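Local coordinates for protein leucine--tRNA ligase (Agrobacterium radiobacter, PDB 5AH5) that probably catalyses the ATP-dependent attachment of leucine to its cognate tRNA, as an aminoacyl-tRNA synthetase of the first class that binds zinc, at residues 188-198 against 410-420. Numbering follows the deposited sequence.
With nucleotides of chain D.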
ATOM      1  N   GLN B 188     -20.097 -16.505 -13.698  1.00 35.71           N
ATOM      2  CA  GLN B 188     -18.760 -16.160 -13.257  1.00 36.36           C
ATOM      3  C   GLN B 188     -18.672 -16.360 -11.763  1.00 36.01           C
ATOM      4  O   GLN B 188     -19.722 -16.496 -11.064  1.00 34.19           O
ATOM      5  CB  GLN B 188     -18.450 -14.715 -13.600  1.00 36.19           C
ATOM      6  CG  GLN B 188     -18.373 -14.392 -15.070  1.00 38.69           C
ATOM      7  CD  GLN B 188     -17.178 -14.977 -15.787  1.00 41.20           C
ATOM      8  OE1 GLN B 188     -16.062 -15.063 -15.270  1.00 36.60           O
ATOM      9  NE2 GLN B 188     -17.411 -15.371 -17.015  1.00 43.61           N
ATOM     10  N   TRP B 189     -17.423 -16.411 -11.281  1.00 31.01           N
ATOM     11  CA  TRP B 189     -17.157 -16.515  -9.860  1.00 29.95           C
ATOM     12  C   TRP B 189     -16.953 -15.121  -9.267  1.00 30.79           C
ATOM     13  O   TRP B 189     -16.357 -14.220  -9.918  1.00 29.34           O
ATOM     14  CB  TRP B 189     -15.952 -17.420  -9.565  1.00 28.80           C
ATOM     15  CG  TRP B 189     -16.238 -18.848  -9.924  1.00 30.41           C
ATOM     16  CD1 TRP B 189     -15.938 -19.454 -11.088  1.00 30.33           C
ATOM     17  CD2 TRP B 189     -16.868 -19.837  -9.104  1.00 30.71           C
ATOM     18  NE1 TRP B 189     -16.336 -20.751 -11.060  1.00 34.44           N
ATOM     19  CE2 TRP B 189     -16.919 -21.018  -9.855  1.00 34.62           C
ATOM     20  CE3 TRP B 189     -17.408 -19.832  -7.811  1.00 31.20           C
ATOM     21  CZ2 TRP B 189     -17.477 -22.205  -9.355  1.00 33.93           C
ATOM     22  CZ3 TRP B 189     -17.944 -20.951  -7.302  1.00 32.62           C
ATOM     23  CH2 TRP B 189     -18.000 -22.164  -8.087  1.00 34.37           C
ATOM     24  N   PHE B 190     -17.434 -14.986  -8.028  1.00 32.03           N
ATOM     25  CA  PHE B 190     -17.462 -13.745  -7.274  1.00 32.85           C
ATOM     26  C   PHE B 190     -17.109 -14.010  -5.817  1.00 36.08           C
ATOM     27  O   PHE B 190     -17.294 -15.149  -5.314  1.00 30.28           O
ATOM     28  CB  PHE B 190     -18.881 -13.191  -7.258  1.00 33.28           C
ATOM     29  CG  PHE B 190     -19.370 -12.787  -8.585  1.00 33.37           C
ATOM     30  CD1 PHE B 190     -19.126 -11.524  -9.072  1.00 35.14           C
ATOM     31  CD2 PHE B 190     -20.091 -13.686  -9.374  1.00 35.39           C
ATOM     32  CE1 PHE B 190     -19.600 -11.152 -10.332  1.00 38.20           C
ATOM     33  CE2 PHE B 190     -20.553 -13.325 -10.597  1.00 35.23           C
ATOM     34  CZ  PHE B 190     -20.312 -12.052 -11.086  1.00 37.06           C
ATOM     35  N   VAL B 191     -16.632 -12.966  -5.135  1.00 37.67           N
ATOM     36  CA  VAL B 191     -16.574 -12.957  -3.673  1.00 34.81           C
ATOM     37  C   VAL B 191     -17.491 -11.864  -3.141  1.00 35.84           C
ATOM     38  O   VAL B 191     -17.519 -10.744  -3.664  1.00 32.11           O
ATOM     39  CB  VAL B 191     -15.181 -12.729  -3.104  1.00 38.31           C
ATOM     40  CG1 VAL B 191     -15.094 -13.372  -1.727  1.00 36.75           C
ATOM     41  CG2 VAL B 191     -14.097 -13.253  -4.022  1.00 34.18           C
ATOM     42  N   ASP B 192     -18.249 -12.199  -2.096  1.00 35.87           N
ATOM     43  CA  ASP B 192     -19.240 -11.287  -1.532  1.00 37.53           C
ATOM     44  C   ASP B 192     -18.589 -10.215  -0.632  1.00 33.88           C
ATOM     45  O   ASP B 192     -18.731 -10.232   0.562  1.00 35.71           O
ATOM     46  CB  ASP B 192     -20.262 -12.095  -0.736  1.00 36.40           C
ATOM     47  CG  ASP B 192     -21.473 -11.280  -0.317  1.00 38.09           C
ATOM     48  OD1 ASP B 192     -21.600 -10.085  -0.679  1.00 46.12           O
ATOM     49  OD2 ASP B 192     -22.303 -11.846   0.391  1.00 41.26           O
ATOM     50  N   ILE B 193     -17.847  -9.314  -1.234  1.00 38.75           N
ATOM     51  CA  ILE B 193     -17.269  -8.157  -0.533  1.00 37.10           C
ATOM     52  C   ILE B 193     -18.327  -7.133  -0.034  1.00 39.57           C
ATOM     53  O   ILE B 193     -18.124  -6.454   0.997  1.00 43.57           O
ATOM     54  CB  ILE B 193     -16.202  -7.512  -1.424  1.00 37.68           C
ATOM     55  CG1 ILE B 193     -15.266  -6.570  -0.636  1.00 35.41           C
ATOM     56  CG2 ILE B 193     -16.831  -6.816  -2.622  1.00 39.70           C
ATOM     57  CD1 ILE B 193     -14.119  -6.079  -1.500  1.00 33.97           C
ATOM     58  N   ARG B 194     -19.454  -7.039  -0.734  1.00 38.63           N
ATOM     59  CA  ARG B 194     -20.562  -6.170  -0.302  1.00 38.23           C
ATOM     60  C   ARG B 194     -21.009  -6.448   1.120  1.00 37.85           C
ATOM     61  O   ARG B 194     -21.296  -5.514   1.851  1.00 41.21           O
ATOM     62  CB  ARG B 194     -21.749  -6.173  -1.278  1.00 36.80           C
ATOM     63  CG  ARG B 194     -21.495  -5.351  -2.528  1.00 39.96           C
ATOM     64  CD  ARG B 194     -22.568  -5.519  -3.610  1.00 40.49           C
ATOM     65  NE  ARG B 194     -23.826  -4.954  -3.169  1.00 40.72           N
ATOM     66  CZ  ARG B 194     -24.196  -3.675  -3.262  1.00 42.87           C
ATOM     67  NH1 ARG B 194     -23.436  -2.741  -3.822  1.00 41.50           N
ATOM     68  NH2 ARG B 194     -25.382  -3.323  -2.797  1.00 44.14           N
ATOM     69  N   SER B 195     -21.004  -7.702   1.539  1.00 40.40           N
ATOM     70  CA  SER B 195     -21.465  -8.060   2.882  1.00 40.62           C
ATOM     71  C   SER B 195     -20.493  -7.600   3.978  1.00 40.46           C
ATOM     72  O   SER B 195     -20.846  -7.582   5.148  1.00 39.50           O
ATOM     73  CB  SER B 195     -21.701  -9.585   2.983  1.00 41.50           C
ATOM     74  OG  SER B 195     -20.480 -10.323   2.816  1.00 41.13           O
ATOM     75  N   TYR B 196     -19.259  -7.301   3.592  1.00 37.88           N
ATOM     76  CA  TYR B 196     -18.264  -6.725   4.472  1.00 38.74           C
ATOM     77  C   TYR B 196     -18.092  -5.222   4.299  1.00 37.18           C
ATOM     78  O   TYR B 196     -17.238  -4.631   4.944  1.00 36.43           O
ATOM     79  CB  TYR B 196     -16.913  -7.386   4.229  1.00 35.18           C
ATOM     80  CG  TYR B 196     -16.817  -8.727   4.878  1.00 39.35           C
ATOM     81  CD1 TYR B 196     -17.637  -9.787   4.469  1.00 36.66           C
ATOM     82  CD2 TYR B 196     -15.919  -8.949   5.914  1.00 36.58           C
ATOM     83  CE1 TYR B 196     -17.557 -11.025   5.074  1.00 37.84           C
ATOM     84  CE2 TYR B 196     -15.822 -10.180   6.510  1.00 38.52           C
ATOM     85  CZ  TYR B 196     -16.640 -11.223   6.077  1.00 37.89           C
ATOM     86  OH  TYR B 196     -16.524 -12.436   6.701  1.00 34.78           O
ATOM     87  N   ALA B 197     -18.891  -4.600   3.454  1.00 37.11           N
ATOM     88  CA  ALA B 197     -18.638  -3.221   3.060  1.00 39.92           C
ATOM     89  C   ALA B 197     -18.754  -2.236   4.223  1.00 40.09           C
ATOM     90  O   ALA B 197     -18.008  -1.257   4.270  1.00 42.54           O
ATOM     91  CB  ALA B 197     -19.562  -2.797   1.937  1.00 42.15           C
ATOM     92  N   ASP B 198     -19.692  -2.481   5.124  1.00 34.48           N
ATOM     93  CA  ASP B 198     -19.816  -1.675   6.320  1.00 42.09           C
ATOM     94  C   ASP B 198     -18.565  -1.713   7.217  1.00 43.08           C
ATOM     95  O   ASP B 198     -18.133  -0.689   7.712  1.00 46.21           O
ATOM     96  CB  ASP B 198     -21.038  -2.120   7.147  1.00 45.38           C
ATOM     97  CG  ASP B 198     -22.352  -1.517   6.651  1.00 43.21           C
ATOM     98  OD1 ASP B 198     -22.371  -0.551   5.844  1.00 46.45           O
ATOM     99  OD2 ASP B 198     -23.381  -2.007   7.133  1.00 48.30           O
ATOM    100  N   TYR B 410     -24.748   0.826  -1.754  1.00 45.92           N
ATOM    101  CA  TYR B 410     -23.289   0.864  -1.859  1.00 39.52           C
ATOM    102  C   TYR B 410     -22.872   0.903  -3.305  1.00 39.46           C
ATOM    103  O   TYR B 410     -23.393   0.148  -4.106  1.00 45.30           O
ATOM    104  CB  TYR B 410     -22.681  -0.363  -1.184  1.00 41.37           C
ATOM    105  CG  TYR B 410     -23.046  -0.521   0.274  1.00 42.52           C
ATOM    106  CD1 TYR B 410     -24.258  -1.110   0.655  1.00 47.55           C
ATOM    107  CD2 TYR B 410     -22.195  -0.074   1.274  1.00 47.46           C
ATOM    108  CE1 TYR B 410     -24.608  -1.221   1.980  1.00 47.20           C
ATOM    109  CE2 TYR B 410     -22.519  -0.217   2.602  1.00 45.36           C
ATOM    110  CZ  TYR B 410     -23.724  -0.773   2.950  1.00 46.70           C
ATOM    111  OH  TYR B 410     -24.035  -0.889   4.261  1.00 49.37           O
ATOM    112  N   ARG B 411     -21.913   1.751  -3.648  1.00 37.42           N
ATOM    113  CA  ARG B 411     -21.306   1.751  -4.994  1.00 39.51           C
ATOM    114  C   ARG B 411     -20.478   0.472  -5.304  1.00 43.09           C
ATOM    115  O   ARG B 411     -20.370   0.063  -6.455  1.00 45.16           O
ATOM    116  CB  ARG B 411     -20.412   2.961  -5.090  1.00 38.09           C
ATOM    117  CG  ARG B 411     -19.666   3.170  -6.376  1.00 40.48           C
ATOM    118  CD  ARG B 411     -18.560   4.203  -6.219  1.00 41.70           C
ATOM    119  NE  ARG B 411     -17.720   4.170  -7.411  1.00 46.63           N
ATOM    120  CZ  ARG B 411     -16.864   3.194  -7.741  1.00 42.89           C
ATOM    121  NH1 ARG B 411     -16.635   2.156  -6.933  1.00 43.68           N
ATOM    122  NH2 ARG B 411     -16.207   3.281  -8.887  1.00 42.36           N
ATOM    123  N   LEU B 412     -19.815  -0.045  -4.276  1.00 41.19           N
ATOM    124  CA  LEU B 412     -18.999  -1.256  -4.309  1.00 39.70           C
ATOM    125  C   LEU B 412     -19.738  -2.415  -5.012  1.00 40.02           C
ATOM    126  O   LEU B 412     -20.865  -2.792  -4.635  1.00 40.55           O
ATOM    127  CB  LEU B 412     -18.702  -1.653  -2.857  1.00 37.11           C
ATOM    128  CG  LEU B 412     -17.785  -2.824  -2.596  1.00 37.59           C
ATOM    129  CD1 LEU B 412     -16.416  -2.519  -3.137  1.00 37.28           C
ATOM    130  CD2 LEU B 412     -17.715  -3.183  -1.130  1.00 40.53           C
ATOM    131  N   GLN B 413     -19.112  -2.980  -6.025  1.00 35.87           N
ATOM    132  CA  GLN B 413     -19.680  -4.188  -6.672  1.00 38.86           C
ATOM    133  C   GLN B 413     -19.013  -5.457  -6.102  1.00 41.94           C
ATOM    134  O   GLN B 413     -17.825  -5.456  -5.716  1.00 43.45           O
ATOM    135  CB  GLN B 413     -19.433  -4.118  -8.144  1.00 36.66           C
ATOM    136  CG  GLN B 413     -20.002  -2.862  -8.761  1.00 39.42           C
ATOM    137  CD  GLN B 413     -19.736  -2.806 -10.235  1.00 45.20           C
ATOM    138  OE1 GLN B 413     -19.516  -3.843 -10.864  1.00 46.60           O
ATOM    139  NE2 GLN B 413     -19.723  -1.601 -10.804  1.00 44.91           N
ATOM    140  N   ASN B 414     -19.745  -6.552  -6.059  1.00 41.78           N
ATOM    141  CA  ASN B 414     -19.102  -7.808  -5.712  1.00 36.39           C
ATOM    142  C   ASN B 414     -17.985  -8.124  -6.693  1.00 32.44           C
ATOM    143  O   ASN B 414     -17.996  -7.693  -7.850  1.00 35.39           O
ATOM    144  CB  ASN B 414     -20.091  -8.927  -5.476  1.00 36.74           C
ATOM    145  CG  ASN B 414     -20.645  -8.914  -4.047  1.00 40.86           C
ATOM    146  OD1 ASN B 414     -20.128  -8.242  -3.156  1.00 40.59           O
ATOM    147  ND2 ASN B 414     -21.656  -9.704  -3.811  1.00 43.91           N
ATOM    148  N   TRP B 415     -16.969  -8.787  -6.157  1.00 29.48           N
ATOM    149  CA  TRP B 415     -15.671  -8.943  -6.795  1.00 28.56           C
ATOM    150  C   TRP B 415     -15.640 -10.175  -7.739  1.00 32.72           C
ATOM    151  O   TRP B 415     -15.585 -11.308  -7.242  1.00 30.16           O
ATOM    152  CB  TRP B 415     -14.708  -9.161  -5.650  1.00 27.69           C
ATOM    153  CG  TRP B 415     -13.262  -9.313  -5.997  1.00 26.62           C
ATOM    154  CD1 TRP B 415     -12.669  -9.024  -7.160  1.00 25.37           C
ATOM    155  CD2 TRP B 415     -12.254  -9.770  -5.119  1.00 22.56           C
ATOM    156  NE1 TRP B 415     -11.318  -9.307  -7.081  1.00 26.44           N
ATOM    157  CE2 TRP B 415     -11.051  -9.762  -5.823  1.00 22.89           C
ATOM    158  CE3 TRP B 415     -12.255 -10.188  -3.790  1.00 26.30           C
ATOM    159  CZ2 TRP B 415      -9.856 -10.127  -5.253  1.00 22.05           C
ATOM    160  CZ3 TRP B 415     -11.058 -10.575  -3.213  1.00 24.96           C
ATOM    161  CH2 TRP B 415      -9.865 -10.534  -3.960  1.00 24.10           C
ATOM    162  N   SER B 416     -15.634  -9.941  -9.057  1.00 35.59           N
ATOM    163  CA  SER B 416     -15.332 -10.961 -10.082  1.00 34.07           C
ATOM    164  C   SER B 416     -13.898 -11.392 -10.017  1.00 31.43           C
ATOM    165  O   SER B 416     -13.009 -10.568 -10.273  1.00 34.09           O
ATOM    166  CB  SER B 416     -15.421 -10.428 -11.520  1.00 34.13           C
ATOM    167  OG  SER B 416     -16.665  -9.916 -11.770  1.00 46.34           O
ATOM    168  N   ILE B 417     -13.692 -12.682  -9.813  1.00 27.51           N
ATOM    169  CA  ILE B 417     -12.372 -13.304  -9.731  1.00 29.08           C
ATOM    170  C   ILE B 417     -12.035 -14.289 -10.828  1.00 30.40           C
ATOM    171  O   ILE B 417     -10.860 -14.607 -11.018  1.00 31.59           O
ATOM    172  CB  ILE B 417     -12.097 -13.931  -8.344  1.00 29.18           C
ATOM    173  CG1 ILE B 417     -13.170 -14.954  -7.937  1.00 30.42           C
ATOM    174  CG2 ILE B 417     -12.039 -12.804  -7.325  1.00 32.98           C
ATOM    175  CD1 ILE B 417     -12.767 -15.868  -6.789  1.00 31.84           C
ATOM    176  N   SER B 418     -13.028 -14.735 -11.574  1.00 30.26           N
ATOM    177  CA  SER B 418     -12.788 -15.659 -12.664  1.00 29.31           C
ATOM    178  C   SER B 418     -12.336 -14.954 -13.939  1.00 29.11           C
ATOM    179  O   SER B 418     -12.909 -13.956 -14.363  1.00 30.97           O
ATOM    180  CB  SER B 418     -13.976 -16.600 -12.889  1.00 27.59           C
ATOM    181  OG  SER B 418     -15.239 -15.962 -12.855  1.00 28.54           O
ATOM    182  N   ARG B 419     -11.267 -15.485 -14.509  1.00 25.84           N
ATOM    183  CA  ARG B 419     -10.617 -14.911 -15.658  1.00 27.58           C
ATOM    184  C   ARG B 419     -10.520 -15.979 -16.752  1.00 27.27           C
ATOM    185  O   ARG B 419     -10.145 -17.105 -16.464  1.00 27.26           O
ATOM    186  CB  ARG B 419      -9.221 -14.412 -15.244  1.00 27.84           C
ATOM    187  CG  ARG B 419      -9.316 -13.385 -14.116  1.00 31.16           C
ATOM    188  CD  ARG B 419      -9.903 -12.087 -14.635  1.00 30.93           C
ATOM    189  NE  ARG B 419      -9.960 -11.104 -13.555  1.00 30.03           N
ATOM    190  CZ  ARG B 419     -11.011 -10.877 -12.812  1.00 32.30           C
ATOM    191  NH1 ARG B 419     -12.164 -11.516 -13.035  1.00 31.70           N
ATOM    192  NH2 ARG B 419     -10.924  -9.979 -11.831  1.00 34.52           N
ATOM    193  N   GLN B 420     -10.780 -15.606 -18.001  1.00 26.30           N
ATOM    194  CA  GLN B 420     -10.717 -16.569 -19.149  1.00 27.43           C
ATOM    195  C   GLN B 420      -9.331 -16.530 -19.668  1.00 28.21           C
ATOM    196  O   GLN B 420      -9.047 -16.193 -20.825  1.00 27.73           O
ATOM    197  CB  GLN B 420     -11.764 -16.288 -20.247  1.00 25.56           C
ATOM    198  CG  GLN B 420     -13.241 -16.343 -19.743  1.00 26.00           C
ATOM    199  CD  GLN B 420     -13.563 -15.246 -18.676  1.00 30.14           C
ATOM    200  OE1 GLN B 420     -13.267 -14.104 -18.921  1.00 28.54           O
ATOM    201  NE2 GLN B 420     -14.125 -15.603 -17.516  1.00 29.38           N
TER
ATOM    202  P     C D  80     -11.957   7.163  -8.910  1.00 40.13           P
ATOM    203  OP1   C D  80     -11.871   5.670  -9.048  1.00 44.66           O
ATOM    204  OP2   C D  80     -11.673   8.039 -10.053  1.00 36.50           O
ATOM    205  O5'   C D  80     -13.444   7.496  -8.485  1.00 37.10           O
ATOM    206  C5'   C D  80     -14.182   6.640  -7.647  1.00 43.01           C
ATOM    207  C4'   C D  80     -15.501   7.286  -7.326  1.00 46.12           C
ATOM    208  O4'   C D  80     -15.300   8.566  -6.667  1.00 51.87           O
ATOM    209  C3'   C D  80     -16.386   7.642  -8.510  1.00 48.03           C
ATOM    210  O3'   C D  80     -17.012   6.468  -9.021  1.00 47.76           O
ATOM    211  C2'   C D  80     -17.348   8.610  -7.845  1.00 46.53           C
ATOM    212  O2'   C D  80     -18.246   7.954  -6.983  1.00 41.33           O
ATOM    213  C1'   C D  80     -16.372   9.450  -7.013  1.00 52.18           C
ATOM    214  N1    C D  80     -15.840  10.616  -7.771  1.00 44.68           N
ATOM    215  C2    C D  80     -16.683  11.708  -7.988  1.00 44.49           C
ATOM    216  O2    C D  80     -17.824  11.690  -7.504  1.00 43.13           O
ATOM    217  N3    C D  80     -16.229  12.762  -8.708  1.00 43.23           N
ATOM    218  C4    C D  80     -15.019  12.712  -9.268  1.00 45.89           C
ATOM    219  N4    C D  80     -14.615  13.764  -9.981  1.00 46.18           N
ATOM    220  C5    C D  80     -14.166  11.579  -9.123  1.00 46.54           C
ATOM    221  C6    C D  80     -14.604  10.573  -8.356  1.00 46.06           C
ATOM    222  P     A D  81     -17.259   6.271 -10.603  1.00 49.57           P
ATOM    223  OP1   A D  81     -17.853   4.925 -10.744  1.00 53.49           O
ATOM    224  OP2   A D  81     -16.045   6.608 -11.356  1.00 36.13           O
ATOM    225  O5'   A D  81     -18.387   7.349 -10.928  1.00 48.69           O
ATOM    226  C5'   A D  81     -19.625   7.230 -10.207  1.00 54.24           C
ATOM    227  C4'   A D  81     -20.539   8.402 -10.449  1.00 57.21           C
ATOM    228  O4'   A D  81     -20.053   9.582  -9.762  1.00 64.17           O
ATOM    229  C3'   A D  81     -20.734   8.877 -11.891  1.00 58.54           C
ATOM    230  O3'   A D  81     -21.560   7.933 -12.572  1.00 62.11           O
ATOM    231  C2'   A D  81     -21.344  10.247 -11.637  1.00 56.87           C
ATOM    232  O2'   A D  81     -22.721  10.180 -11.305  1.00 51.89           O
ATOM    233  C1'   A D  81     -20.475  10.733 -10.470  1.00 58.01           C
ATOM    234  N9    A D  81     -19.293  11.409 -10.980  1.00 52.43           N
ATOM    235  C8    A D  81     -18.060  10.891 -11.288  1.00 51.47           C
ATOM    236  N7    A D  81     -17.234  11.765 -11.809  1.00 48.32           N
ATOM    237  C5    A D  81     -17.979  12.936 -11.859  1.00 60.20           C
ATOM    238  C6    A D  81     -17.672  14.235 -12.300  1.00 54.68           C
ATOM    239  N6    A D  81     -16.484  14.586 -12.798  1.00 54.49           N
ATOM    240  N1    A D  81     -18.643  15.170 -12.223  1.00 55.51           N
ATOM    241  C2    A D  81     -19.834  14.820 -11.716  1.00 61.14           C
ATOM    242  N3    A D  81     -20.241  13.635 -11.264  1.00 60.98           N
ATOM    243  C4    A D  81     -19.254  12.727 -11.364  1.00 62.09           C
TER
HETATM  244  O   HOH W   1     -26.196  -0.864  -3.277  1.00 38.60           O
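Beyond its strand pairing, the contact is unusual in that Arg194 turns one nitrogen onto two backbone carbonyls of 410-420. NH1 donates to Leu412 O at 2.7 Å and to Tyr410 O at 2.9 Å, both close to the guanidinium plane. Leu412 O is met nearly head-on (C=O...N 161°), whereas the bond to Tyr410 O arrives from above that carbonyl's plane. A bend at chi3 folds the guanidinium back to this position, and a water accepting from Arg194 NH2 and Tyr410 N bridges the two residues. Farther along, the amide of Asn414 bridges two residues: OD1 accepts from Arg194 N at 2.8 Å, while ND2 reaches Asp192 OD1 from above the carboxylate plane and also bonds Tyr148. Asp192 centres an inverse gamma turn, where the chain leaves strand 182-191.

The antiparallel ladder begins here, with Val191 and Trp415 as a hydrogen-bonded pair and Phe190 and Ser416 as a non-hydrogen-bonded one. Val191 CG2 lies 3.6 Å from Trp415 CE3, and Trp415 also stacks with Tyr536 of helix 533-546. At the far end Ser418 OG takes the place of a backbone acceptor: it receives Trp189 N at 2.7 Å (N-H...O 167°) and donates to Gln188 OE1 at 2.7 Å. Its chi1 of 44° sets OG between the backbone N and carbonyl carbon, within reach of both.

The two segments join two portions of the synthetase family sequence, with the editing-domain sequence between them. Arg411 bonds the tRNA at C80 O3' and A81 OP1 of chain D. The bonds that Arg194 and Asn414 make to backbone atoms would restrain 410-414, consistent with holding in place the backbone that carries this RNA-binding arginine.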